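Long-range contact in putative tagatose-6-phosphate ketose/aldose isomerase (Escherichia coli, PDB 3C3J), which is a putative isomerase of the SIS family, built from two SIS domains whose parallel sheets are flanked by helices: residues A[12-17]-A[349-354]. Residues are numbered along the deposited sequence; the frame is centred on the assembly and turned at random.
Sequences TGTWTE and FALMQS
The turn that starts helix 15-21 lies against helix 335-356, and the backbones come closest where the CA atoms of T16 and L351 stand 7.4 Å apart. L351 carries most of the contact. With its CG anti to the backbone N (chi1 172°), its forked end lies alongside the turn: CD1 lies 3.7 Å from T14 OG1 and against T16 CB, while CD2 meets E17 CB at 3.7 Å. A branched, wholly apolar side chain suits this place, since each methyl finds its own partners. Beside it, selenomethionine M352 bends at chi2 and chi3 until SE and CE both come to 4.1 Å from T12 CG2, the two side chains meeting tip to tip.

T12 OG1, T14 OG1 and E17 OE1 are linked within the turn. T14 is the N-cap, and its OG1 accepts from E17 N (3.1 Å) and donates to T12 OG1 (2.7 Å). T12 OG1 also accepts from T14 N, an ST turn, and donates to E17 OE1 at 2.6 Å, coming from the anti side, 22° out of the carboxylate plane. T12 N uses the syn lone pair, so two bonds grip that oxygen, while OE2 forms a salt bridge with R21. Threonine suits position 12, its hydroxyl serving the network and its methyl M352; T16 turns CB and CG2 to L351 with its hydroxyl on D362. With its linked oxygens bonded internally, the turn can meet L351 and M352 by van der Waals contact without needing a polar partner there.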
ATOM      1  N   THR A  12       9.636  32.003   6.804  1.00 22.26           N
ATOM      2  CA  THR A  12       9.664  31.192   8.022  1.00 21.73           C
ATOM      3  C   THR A  12      11.052  30.959   8.591  1.00 21.93           C
ATOM      4  O   THR A  12      11.169  30.499   9.715  1.00 22.69           O
ATOM      5  CB  THR A  12       9.041  29.799   7.845  1.00 22.03           C
ATOM      6  OG1 THR A  12       9.845  29.022   6.954  1.00 19.84           O
ATOM      7  CG2 THR A  12       7.604  29.914   7.343  1.00 20.81           C
ATOM      8  N   GLY A  13      12.090  31.235   7.818  1.00 21.40           N
ATOM      9  CA  GLY A  13      13.467  30.944   8.212  1.00 21.45           C
ATOM     10  C   GLY A  13      13.845  29.465   8.239  1.00 21.50           C
ATOM     11  O   GLY A  13      14.897  29.111   8.776  1.00 22.99           O
ATOM     12  N   THR A  14      13.008  28.602   7.653  1.00 20.62           N
ATOM     13  CA  THR A  14      13.208  27.159   7.705  1.00 19.77           C
ATOM     14  C   THR A  14      13.855  26.663   6.410  1.00 18.81           C
ATOM     15  O   THR A  14      13.607  27.205   5.331  1.00 19.05           O
ATOM     16  CB  THR A  14      11.871  26.380   7.977  1.00 19.68           C
ATOM     17  OG1 THR A  14      10.941  26.561   6.896  1.00 17.58           O
ATOM     18  CG2 THR A  14      11.212  26.849   9.303  1.00 19.73           C
ATOM     19  N   TRP A  15      14.689  25.641   6.529  1.00 17.72           N
ATOM     20  CA  TRP A  15      15.225  24.940   5.372  1.00 18.03           C
ATOM     21  C   TRP A  15      14.094  24.313   4.562  1.00 17.02           C
ATOM     22  O   TRP A  15      14.186  24.241   3.341  1.00 15.50           O
ATOM     23  CB  TRP A  15      16.197  23.830   5.793  1.00 19.55           C
ATOM     24  CG  TRP A  15      17.455  24.323   6.416  1.00 22.32           C
ATOM     25  CD1 TRP A  15      17.918  24.066   7.688  1.00 24.09           C
ATOM     26  CD2 TRP A  15      18.427  25.155   5.797  1.00 23.35           C
ATOM     27  NE1 TRP A  15      19.126  24.704   7.882  1.00 24.14           N
ATOM     28  CE2 TRP A  15      19.461  25.370   6.734  1.00 24.11           C
ATOM     29  CE3 TRP A  15      18.539  25.728   4.525  1.00 25.64           C
ATOM     30  CZ2 TRP A  15      20.579  26.149   6.444  1.00 25.37           C
ATOM     31  CZ3 TRP A  15      19.672  26.504   4.239  1.00 25.01           C
ATOM     32  CH2 TRP A  15      20.669  26.695   5.194  1.00 24.46           C
ATOM     33  N   THR A  16      13.049  23.841   5.250  1.00 15.94           N
ATOM     34  CA  THR A  16      11.937  23.155   4.586  1.00 16.39           C
ATOM     35  C   THR A  16      11.239  24.114   3.619  1.00 16.12           C
ATOM     36  O   THR A  16      10.970  23.743   2.470  1.00 15.34           O
ATOM     37  CB  THR A  16      10.968  22.492   5.609  1.00 15.73           C
ATOM     38  OG1 THR A  16      11.716  21.609   6.467  1.00 16.34           O
ATOM     39  CG2 THR A  16       9.881  21.670   4.899  1.00 16.12           C
ATOM     40  N   GLU A  17      11.006  25.357   4.046  1.00 15.97           N
ATOM     41  CA  GLU A  17      10.385  26.331   3.156  1.00 16.19           C
ATOM     42  C   GLU A  17      11.261  26.637   1.949  1.00 16.23           C
ATOM     43  O   GLU A  17      10.759  26.713   0.822  1.00 14.93           O
ATOM     44  CB  GLU A  17      10.028  27.634   3.874  1.00 16.23           C
ATOM     45  CG  GLU A  17       9.386  28.614   2.912  1.00 16.75           C
ATOM     46  CD  GLU A  17       9.018  29.942   3.529  1.00 17.77           C
ATOM     47  OE1 GLU A  17       9.421  30.210   4.689  1.00 18.36           O
ATOM     48  OE2 GLU A  17       8.343  30.724   2.827  1.00 20.58           O
ATOM     49  N   PHE A 349       1.068  22.916   3.284  1.00 14.38           N
ATOM     50  CA  PHE A 349       0.139  22.682   4.410  1.00 14.25           C
ATOM     51  C   PHE A 349       0.828  22.106   5.657  1.00 14.28           C
ATOM     52  O   PHE A 349       0.684  22.626   6.773  1.00 14.27           O
ATOM     53  CB  PHE A 349      -1.005  21.758   3.992  1.00 14.28           C
ATOM     54  CG  PHE A 349      -1.970  21.468   5.090  1.00 14.29           C
ATOM     55  CD1 PHE A 349      -2.737  22.486   5.635  1.00 15.60           C
ATOM     56  CD2 PHE A 349      -2.140  20.187   5.579  1.00 14.47           C
ATOM     57  CE1 PHE A 349      -3.652  22.228   6.650  1.00 14.70           C
ATOM     58  CE2 PHE A 349      -3.052  19.945   6.592  1.00 14.94           C
ATOM     59  CZ  PHE A 349      -3.807  20.976   7.116  1.00 15.24           C
ATOM     60  N   ALA A 350       1.579  21.020   5.469  1.00 13.91           N
ATOM     61  CA  ALA A 350       2.268  20.374   6.569  1.00 14.72           C
ATOM     62  C   ALA A 350       3.267  21.308   7.279  1.00 15.06           C
ATOM     63  O   ALA A 350       3.333  21.333   8.515  1.00 15.48           O
ATOM     64  CB  ALA A 350       2.960  19.070   6.057  1.00 14.33           C
ATOM     65  N   LEU A 351       4.024  22.078   6.502  1.00 15.53           N
ATOM     66  CA  LEU A 351       5.003  23.016   7.055  1.00 16.02           C
ATOM     67  C   LEU A 351       4.306  24.038   7.975  1.00 16.16           C
ATOM     68  O   LEU A 351       4.773  24.287   9.095  1.00 15.44           O
ATOM     69  CB  LEU A 351       5.755  23.713   5.922  1.00 16.55           C
ATOM     70  CG  LEU A 351       6.697  24.869   6.287  1.00 16.41           C
ATOM     71  CD1 LEU A 351       7.894  24.423   7.135  1.00 17.51           C
ATOM     72  CD2 LEU A 351       7.104  25.645   5.055  1.00 15.89           C
HETATM   73  N   MSE A 352       3.176  24.593   7.517  1.00 16.61           N
HETATM   74  CA  MSE A 352       2.449  25.629   8.263  1.00 18.05           C
HETATM   75  C   MSE A 352       1.645  25.091   9.448  1.00 18.13           C
HETATM   76  O   MSE A 352       1.508  25.775  10.469  1.00 17.54           O
HETATM   77  CB  MSE A 352       1.572  26.458   7.322  1.00 19.11           C
HETATM   78  CG  MSE A 352       2.335  27.125   6.181  1.00 21.21           C
HETATM   79 SE   MSE A 352       4.042  28.077   6.703  1.00 33.33          SE
HETATM   80  CE  MSE A 352       5.064  26.759   7.683  1.00 34.69           C
ATOM     81  N   GLN A 353       1.140  23.870   9.340  1.00 18.87           N
ATOM     82  CA  GLN A 353       0.578  23.207  10.509  1.00 19.07           C
ATOM     83  C   GLN A 353       1.647  23.035  11.596  1.00 18.63           C
ATOM     84  O   GLN A 353       1.385  23.269  12.773  1.00 18.27           O
ATOM     85  CB  GLN A 353      -0.007  21.841  10.131  1.00 19.13           C
ATOM     86  CG  GLN A 353      -1.269  21.919   9.274  1.00 19.18           C
ATOM     87  CD  GLN A 353      -2.433  22.560  10.001  1.00 23.10           C
ATOM     88  OE1 GLN A 353      -2.851  23.677   9.676  1.00 25.35           O
ATOM     89  NE2 GLN A 353      -2.934  21.878  11.010  1.00 23.09           N
ATOM     90  N   SER A 354       2.846  22.623  11.189  1.00 18.30           N
ATOM     91  CA  SER A 354       3.961  22.396  12.104  1.00 19.20           C
ATOM     92  C   SER A 354       4.316  23.690  12.825  1.00 20.48           C
ATOM     93  O   SER A 354       4.438  23.729  14.057  1.00 21.14           O
ATOM     94  CB  SER A 354       5.174  21.901  11.313  1.00 19.07           C
ATOM     95  OG  SER A 354       6.294  21.633  12.139  1.00 18.27           O
TER